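PDB 6E1R: tailspike protein from Acinetobacter phage vB_ApiP_P1, which probably binds and hydrolyses the capsular polysaccharide of its Acinetobacter host, acting as a trimeric enzyme of the phage tail. Local coordinates for residues I359-Y364 against N387-H392; N380-I385 against S411-D416. All blocks are in the same frame, centred on the assembly; numbering follows the deposited sequence.

Both interactions lie at the C-terminal end of the parallel beta-helix that forms the central body of this tailspike, with centres about 12 Å apart. Their segments alternate along the chain: 359-364, 380-385, 387-392, 411-416. Interaction 1 joins two successive coils, while interaction 2 sets the loop leading into the second of them against the chain that leaves the helix. They touch directly, since Asn-414 ND2 lies 3.0 Å from Ser-388 O, a probable hydrogen bond, and Asn-387 ND2 rests 4.1 Å from Ala-415 CB. Both also meet the second subunit, so this end of the coil stack is part of the trimer interface.

Interaction 1: I359-Y364 against N387-H392; sequences IFEGCY and NSIANH
Asn-391 reaches across from one coil to the next and bonds to the backbone of Phe-360 and Cys-363 with the two ends of its amide. ND2 gives one hydrogen to Phe-360 O at 2.6 Å, meeting it from above the carbonyl plane, and the other to Ser-388 OG at 2.9 Å. OD1 accepts from Cys-363 N at 2.8 Å, in the plane of the amide carbonyl. CG beside its own backbone N (chi1 -63°) directs the amide across to the neighbouring coil, where three bonds fix its rotation about CB-CG, a task suited to asparagine, which both donates and accepts. Phe-360 O is gripped twice, because Ile-389 N approaches it nearly head-on, while Gly-362 N bonds to Ile-389 O at 2.9 Å. Gly-362 turns the corner with a positive phi of 70°, which favours glycine. Beside this buried core the Phe-360 ring stacks on Phe-334 of the preceding coil. On the other face Glu-361 CG lies along Ile-389 CD1, 3.9 Å away, and its carboxylate forms a salt bridge with Lys-333 of the second subunit. The far end is looser and partly open to solvent: Tyr-364 CE2 lies 3.4 Å from His-392 CD2, with ring planes at an oblique 40°, and both rings meet Phe-328 of the second subunit. In-register parallel strands from successive coils are characteristic of a parallel beta-helix, probably right-handed as in other phage tailspikes.

Interaction 2: N380-I385 against S411-D416; sequences NDVALI and SGFNAD
Asp-416 lies against Val-382 and Ala-383, where an Asx turn at Asp-381 opens a short 3-10 segment just before a beta-helix strand. Its CB sits 3.2 Å from Val-382 O. Because CG stands opposite the backbone N (chi1 178°), the side chain extends over the 3-10 turn: CG meets Ala-383 CA at 3.8 Å and OD1 lies 4.0 Å from the same CA. Ala-383 presents its backbone to the carboxylate, its CB pointing away from Asp-416. At the base of the side chain, Asp-416 N makes a weak hydrogen bond to Ile-385 O at 3.4 Å, and the chain turns a corner at Asp-416. Hydrophobic groups fill in beside it. Val-382 CG1 packs on Phe-413 CB, the two side chains crossing at about a right angle, and the branched valine also touches Gln-421 of the second subunit. Phe-413 in turn packs on Phe-420 of that subunit and Thr-426 of the third, a broad aromatic placed where three chains converge. Ile-385 turns its CG2 methyl to Asn-414 O, 3.8 Å away, and its side chain also packs on Ile-404. Ala-415 pairs in parallel with a strand of the second subunit, carrying the sheet across the interface. Within the turn itself, Asp-381 OD1 accepts from Ala-383 N at 3.1 Å, the donor lying above the carboxylate plane.

Interaction 1: I359-Y364 against N387-H392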
ATOM      1  N   ILE A 359       5.917  -7.069 -10.763  1.00 40.69           N
ATOM      2  CA  ILE A 359       6.294  -7.476  -9.417  1.00 41.06           C
ATOM      3  C   ILE A 359       5.156  -8.312  -8.850  1.00 39.16           C
ATOM      4  O   ILE A 359       4.012  -7.847  -8.782  1.00 36.73           O
ATOM      5  CB  ILE A 359       6.595  -6.271  -8.512  1.00 39.06           C
ATOM      6  CG1 ILE A 359       7.928  -5.630  -8.903  1.00 36.75           C
ATOM      7  CG2 ILE A 359       6.615  -6.693  -7.050  1.00 35.87           C
ATOM      8  CD1 ILE A 359       8.316  -4.449  -8.040  1.00 35.84           C
ATOM      9  N   PHE A 360       5.469  -9.541  -8.454  1.00 35.84           N
ATOM     10  CA  PHE A 360       4.529 -10.429  -7.777  1.00 36.44           C
ATOM     11  C   PHE A 360       5.064 -10.630  -6.365  1.00 43.27           C
ATOM     12  O   PHE A 360       6.025 -11.374  -6.153  1.00 48.02           O
ATOM     13  CB  PHE A 360       4.376 -11.750  -8.524  1.00 34.49           C
ATOM     14  CG  PHE A 360       3.665 -11.624  -9.841  1.00 38.23           C
ATOM     15  CD1 PHE A 360       4.349 -11.233 -10.982  1.00 38.74           C
ATOM     16  CD2 PHE A 360       2.312 -11.906  -9.941  1.00 37.68           C
ATOM     17  CE1 PHE A 360       3.694 -11.117 -12.195  1.00 36.18           C
ATOM     18  CE2 PHE A 360       1.651 -11.795 -11.150  1.00 36.26           C
ATOM     19  CZ  PHE A 360       2.344 -11.400 -12.279  1.00 35.64           C
ATOM     20  N   GLU A 361       4.438  -9.959  -5.403  1.00 42.37           N
ATOM     21  CA  GLU A 361       4.917  -9.903  -4.025  1.00 36.90           C
ATOM     22  C   GLU A 361       3.919 -10.627  -3.128  1.00 34.76           C
ATOM     23  O   GLU A 361       2.854 -10.091  -2.809  1.00 39.61           O
ATOM     24  CB  GLU A 361       5.113  -8.453  -3.597  1.00 36.98           C
ATOM     25  CG  GLU A 361       5.826  -8.272  -2.276  1.00 43.06           C
ATOM     26  CD  GLU A 361       5.937  -6.812  -1.891  1.00 50.71           C
ATOM     27  OE1 GLU A 361       6.828  -6.119  -2.426  1.00 54.77           O
ATOM     28  OE2 GLU A 361       5.118  -6.352  -1.071  1.00 52.25           O
ATOM     29  N   GLY A 362       4.270 -11.845  -2.724  1.00 29.17           N
ATOM     30  CA  GLY A 362       3.454 -12.595  -1.792  1.00 29.54           C
ATOM     31  C   GLY A 362       2.130 -13.084  -2.332  1.00 41.99           C
ATOM     32  O   GLY A 362       1.236 -13.397  -1.544  1.00 47.43           O
ATOM     33  N   CYS A 363       1.978 -13.178  -3.651  1.00 43.30           N
ATOM     34  CA  CYS A 363       0.725 -13.648  -4.221  1.00 36.01           C
ATOM     35  C   CYS A 363       0.511 -15.129  -3.911  1.00 36.59           C
ATOM     36  O   CYS A 363       1.454 -15.884  -3.653  1.00 41.84           O
ATOM     37  CB  CYS A 363       0.699 -13.409  -5.730  1.00 34.04           C
ATOM     38  SG  CYS A 363       0.781 -11.663  -6.196  1.00 30.92           S
ATOM     39  N   TYR A 364      -0.754 -15.542  -3.953  1.00 32.04           N
ATOM     40  CA  TYR A 364      -1.142 -16.877  -3.515  1.00 33.54           C
ATOM     41  C   TYR A 364      -2.312 -17.366  -4.355  1.00 35.58           C
ATOM     42  O   TYR A 364      -3.323 -16.667  -4.473  1.00 44.08           O
ATOM     43  CB  TYR A 364      -1.521 -16.859  -2.028  1.00 31.02           C
ATOM     44  CG  TYR A 364      -1.837 -18.211  -1.427  1.00 34.96           C
ATOM     45  CD1 TYR A 364      -3.118 -18.742  -1.493  1.00 38.90           C
ATOM     46  CD2 TYR A 364      -0.858 -18.944  -0.770  1.00 38.56           C
ATOM     47  CE1 TYR A 364      -3.412 -19.974  -0.938  1.00 42.38           C
ATOM     48  CE2 TYR A 364      -1.143 -20.176  -0.210  1.00 40.82           C
ATOM     49  CZ  TYR A 364      -2.421 -20.685  -0.296  1.00 42.17           C
ATOM     50  OH  TYR A 364      -2.708 -21.911   0.261  1.00 44.15           O
ATOM     51  N   ASN A 387      10.563  -8.267  -9.922  1.00 34.20           N
ATOM     52  CA  ASN A 387      10.771  -8.976  -8.666  1.00 39.16           C
ATOM     53  C   ASN A 387       9.657  -9.997  -8.484  1.00 37.77           C
ATOM     54  O   ASN A 387       8.518  -9.770  -8.901  1.00 37.17           O
ATOM     55  CB  ASN A 387      10.815  -8.013  -7.473  1.00 47.85           C
ATOM     56  CG  ASN A 387      11.597  -8.574  -6.305  1.00 57.18           C
ATOM     57  OD1 ASN A 387      11.031  -8.881  -5.258  1.00 68.02           O
ATOM     58  ND2 ASN A 387      12.906  -8.722  -6.481  1.00 54.65           N
ATOM     59  N   SER A 388      10.005 -11.123  -7.859  1.00 37.79           N
ATOM     60  CA  SER A 388       9.045 -12.198  -7.602  1.00 37.91           C
ATOM     61  C   SER A 388       9.465 -12.872  -6.299  1.00 40.64           C
ATOM     62  O   SER A 388      10.356 -13.726  -6.301  1.00 43.60           O
ATOM     63  CB  SER A 388       9.005 -13.188  -8.758  1.00 39.64           C
ATOM     64  OG  SER A 388       8.367 -14.395  -8.376  1.00 38.17           O
ATOM     65  N   ILE A 389       8.823 -12.486  -5.196  1.00 39.73           N
ATOM     66  CA  ILE A 389       9.222 -12.924  -3.865  1.00 42.05           C
ATOM     67  C   ILE A 389       8.011 -13.454  -3.110  1.00 41.58           C
ATOM     68  O   ILE A 389       6.913 -12.892  -3.198  1.00 41.09           O
ATOM     69  CB  ILE A 389       9.896 -11.785  -3.072  1.00 39.24           C
ATOM     70  CG1 ILE A 389       9.069 -10.501  -3.164  1.00 35.79           C
ATOM     71  CG2 ILE A 389      11.320 -11.563  -3.564  1.00 36.48           C
ATOM     72  CD1 ILE A 389       9.623  -9.357  -2.340  1.00 33.93           C
ATOM     73  N   ALA A 390       8.219 -14.549  -2.373  1.00 39.70           N
ATOM     74  CA  ALA A 390       7.230 -15.109  -1.451  1.00 37.83           C
ATOM     75  C   ALA A 390       5.920 -15.469  -2.147  1.00 39.21           C
ATOM     76  O   ALA A 390       4.855 -15.461  -1.528  1.00 43.48           O
ATOM     77  CB  ALA A 390       6.968 -14.158  -0.280  1.00 37.37           C
ATOM     78  N   ASN A 391       5.987 -15.803  -3.431  1.00 37.95           N
ATOM     79  CA  ASN A 391       4.809 -16.217  -4.179  1.00 37.38           C
ATOM     80  C   ASN A 391       4.600 -17.720  -4.049  1.00 43.55           C
ATOM     81  O   ASN A 391       5.559 -18.495  -4.043  1.00 51.59           O
ATOM     82  CB  ASN A 391       4.949 -15.844  -5.655  1.00 35.76           C
ATOM     83  CG  ASN A 391       5.036 -14.350  -5.871  1.00 40.74           C
ATOM     84  OD1 ASN A 391       4.215 -13.588  -5.360  1.00 37.80           O
ATOM     85  ND2 ASN A 391       6.039 -13.920  -6.631  1.00 39.73           N
ATOM     86  N   HIS A 392       3.337 -18.127  -3.946  1.00 43.54           N
ATOM     87  CA  HIS A 392       2.965 -19.535  -3.973  1.00 43.55           C
ATOM     88  C   HIS A 392       1.975 -19.754  -5.106  1.00 45.87           C
ATOM     89  O   HIS A 392       0.869 -19.202  -5.084  1.00 42.27           O
ATOM     90  CB  HIS A 392       2.358 -19.991  -2.646  1.00 36.80           C
ATOM     91  CG  HIS A 392       1.859 -21.403  -2.675  1.00 36.51           C
ATOM     92  ND1 HIS A 392       2.688 -22.479  -2.907  1.00 36.60           N
ATOM     93  CD2 HIS A 392       0.615 -21.914  -2.518  1.00 38.35           C
ATOM     94  CE1 HIS A 392       1.977 -23.593  -2.885  1.00 37.17           C
ATOM     95  NE2 HIS A 392       0.716 -23.278  -2.649  1.00 36.37           N
TER

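Interaction 2: N380-I385 against S411-D416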
ATOM      1  N   ASN A 380       6.389 -16.242 -19.621  1.00 37.62           N
ATOM      2  CA  ASN A 380       7.213 -16.217 -18.413  1.00 32.06           C
ATOM      3  C   ASN A 380       8.597 -15.642 -18.701  1.00 29.41           C
ATOM      4  O   ASN A 380       9.612 -16.136 -18.205  1.00 29.23           O
ATOM      5  CB  ASN A 380       7.314 -17.609 -17.788  1.00 30.26           C
ATOM      6  CG  ASN A 380       5.957 -18.201 -17.465  1.00 31.89           C
ATOM      7  OD1 ASN A 380       5.063 -17.506 -16.981  1.00 32.74           O
ATOM      8  ND2 ASN A 380       5.791 -19.490 -17.739  1.00 33.47           N
ATOM      9  N   ASP A 381       8.638 -14.587 -19.512  1.00 29.54           N
ATOM     10  CA  ASP A 381       9.885 -13.899 -19.823  1.00 29.16           C
ATOM     11  C   ASP A 381      10.420 -13.243 -18.555  1.00 34.46           C
ATOM     12  O   ASP A 381       9.842 -12.270 -18.058  1.00 39.62           O
ATOM     13  CB  ASP A 381       9.656 -12.871 -20.927  1.00 45.96           C
ATOM     14  CG  ASP A 381      10.935 -12.168 -21.354  1.00 44.25           C
ATOM     15  OD1 ASP A 381      12.026 -12.574 -20.904  1.00 42.94           O
ATOM     16  OD2 ASP A 381      10.845 -11.210 -22.151  1.00 45.89           O
ATOM     17  N   VAL A 382      11.526 -13.776 -18.031  1.00 31.61           N
ATOM     18  CA  VAL A 382      12.096 -13.261 -16.792  1.00 28.50           C
ATOM     19  C   VAL A 382      12.617 -11.840 -16.964  1.00 29.35           C
ATOM     20  O   VAL A 382      12.749 -11.107 -15.976  1.00 30.17           O
ATOM     21  CB  VAL A 382      13.205 -14.210 -16.297  1.00 29.37           C
ATOM     22  CG1 VAL A 382      13.661 -13.834 -14.893  1.00 30.16           C
ATOM     23  CG2 VAL A 382      12.719 -15.651 -16.337  1.00 29.89           C
ATOM     24  N   ALA A 383      12.893 -11.416 -18.201  1.00 28.18           N
ATOM     25  CA  ALA A 383      13.306 -10.038 -18.434  1.00 28.15           C
ATOM     26  C   ALA A 383      12.206  -9.043 -18.090  1.00 34.37           C
ATOM     27  O   ALA A 383      12.494  -7.854 -17.911  1.00 35.69           O
ATOM     28  CB  ALA A 383      13.736  -9.855 -19.891  1.00 28.40           C
ATOM     29  N   LEU A 384      10.959  -9.499 -17.995  1.00 36.37           N
ATOM     30  CA  LEU A 384       9.838  -8.655 -17.609  1.00 38.23           C
ATOM     31  C   LEU A 384       9.527  -8.739 -16.122  1.00 42.25           C
ATOM     32  O   LEU A 384       8.622  -8.041 -15.652  1.00 49.85           O
ATOM     33  CB  LEU A 384       8.591  -9.031 -18.413  1.00 35.13           C
ATOM     34  CG  LEU A 384       8.716  -8.981 -19.935  1.00 36.01           C
ATOM     35  CD1 LEU A 384       7.414  -9.422 -20.585  1.00 39.36           C
ATOM     36  CD2 LEU A 384       9.111  -7.590 -20.396  1.00 34.07           C
ATOM     37  N   ILE A 385      10.244  -9.571 -15.375  1.00 37.73           N
ATOM     38  CA  ILE A 385       9.989  -9.780 -13.956  1.00 35.29           C
ATOM     39  C   ILE A 385      10.935  -8.861 -13.194  1.00 36.94           C
ATOM     40  O   ILE A 385      12.138  -9.125 -13.099  1.00 38.13           O
ATOM     41  CB  ILE A 385      10.174 -11.244 -13.554  1.00 32.46           C
ATOM     42  CG1 ILE A 385       9.221 -12.140 -14.348  1.00 29.67           C
ATOM     43  CG2 ILE A 385       9.949 -11.418 -12.059  1.00 27.88           C
ATOM     44  CD1 ILE A 385       7.768 -11.741 -14.233  1.00 31.43           C
ATOM     45  N   SER A 411      14.423 -22.964  -7.502  1.00 39.53           N
ATOM     46  CA  SER A 411      15.415 -22.912  -8.569  1.00 41.46           C
ATOM     47  C   SER A 411      15.201 -21.735  -9.510  1.00 40.11           C
ATOM     48  O   SER A 411      16.118 -21.382 -10.258  1.00 45.01           O
ATOM     49  CB  SER A 411      15.397 -24.215  -9.369  1.00 42.72           C
ATOM     50  OG  SER A 411      14.114 -24.454  -9.922  1.00 45.55           O
ATOM     51  N   GLY A 412      14.024 -21.120  -9.488  1.00 41.07           N
ATOM     52  CA  GLY A 412      13.745 -19.993 -10.348  1.00 38.91           C
ATOM     53  C   GLY A 412      14.446 -18.729  -9.886  1.00 38.98           C
ATOM     54  O   GLY A 412      15.141 -18.686  -8.870  1.00 42.11           O
ATOM     55  N   PHE A 413      14.251 -17.669 -10.665  1.00 32.94           N
ATOM     56  CA  PHE A 413      14.874 -16.380 -10.408  1.00 35.25           C
ATOM     57  C   PHE A 413      13.877 -15.428  -9.762  1.00 29.95           C
ATOM     58  O   PHE A 413      12.710 -15.371 -10.160  1.00 30.39           O
ATOM     59  CB  PHE A 413      15.414 -15.769 -11.703  1.00 37.07           C
ATOM     60  CG  PHE A 413      16.365 -16.664 -12.443  1.00 43.56           C
ATOM     61  CD1 PHE A 413      17.704 -16.717 -12.090  1.00 42.02           C
ATOM     62  CD2 PHE A 413      15.921 -17.458 -13.487  1.00 45.61           C
ATOM     63  CE1 PHE A 413      18.580 -17.543 -12.765  1.00 42.06           C
ATOM     64  CE2 PHE A 413      16.793 -18.285 -14.168  1.00 44.37           C
ATOM     65  CZ  PHE A 413      18.124 -18.328 -13.806  1.00 43.69           C
ATOM     66  N   ASN A 414      14.343 -14.683  -8.756  1.00 30.92           N
ATOM     67  CA  ASN A 414      13.500 -13.653  -8.160  1.00 34.83           C
ATOM     68  C   ASN A 414      13.339 -12.463  -9.095  1.00 39.23           C
ATOM     69  O   ASN A 414      12.286 -11.815  -9.097  1.00 43.80           O
ATOM     70  CB  ASN A 414      14.080 -13.195  -6.822  1.00 34.59           C
ATOM     71  CG  ASN A 414      14.108 -14.300  -5.790  1.00 41.80           C
ATOM     72  OD1 ASN A 414      15.136 -14.942  -5.579  1.00 50.09           O
ATOM     73  ND2 ASN A 414      12.973 -14.531  -5.141  1.00 47.83           N
ATOM     74  N   ALA A 415      14.361 -12.168  -9.892  1.00 32.86           N
ATOM     75  CA  ALA A 415      14.336 -11.039 -10.810  1.00 33.75           C
ATOM     76  C   ALA A 415      15.326 -11.316 -11.931  1.00 39.43           C
ATOM     77  O   ALA A 415      16.116 -12.261 -11.869  1.00 48.37           O
ATOM     78  CB  ALA A 415      14.669  -9.727 -10.094  1.00 33.78           C
ATOM     79  N   ASP A 416      15.273 -10.474 -12.963  1.00 38.77           N
ATOM     80  CA  ASP A 416      16.196 -10.638 -14.079  1.00 37.39           C
ATOM     81  C   ASP A 416      17.595 -10.165 -13.705  1.00 34.93           C
ATOM     82  O   ASP A 416      18.582 -10.875 -13.934  1.00 40.71           O
ATOM     83  CB  ASP A 416      15.682  -9.882 -15.303  1.00 40.33           C
ATOM     84  CG  ASP A 416      16.622  -9.985 -16.488  1.00 39.96           C
ATOM     85  OD1 ASP A 416      16.875 -11.118 -16.948  1.00 37.27           O
ATOM     86  OD2 ASP A 416      17.108  -8.934 -16.956  1.00 41.57           O
TER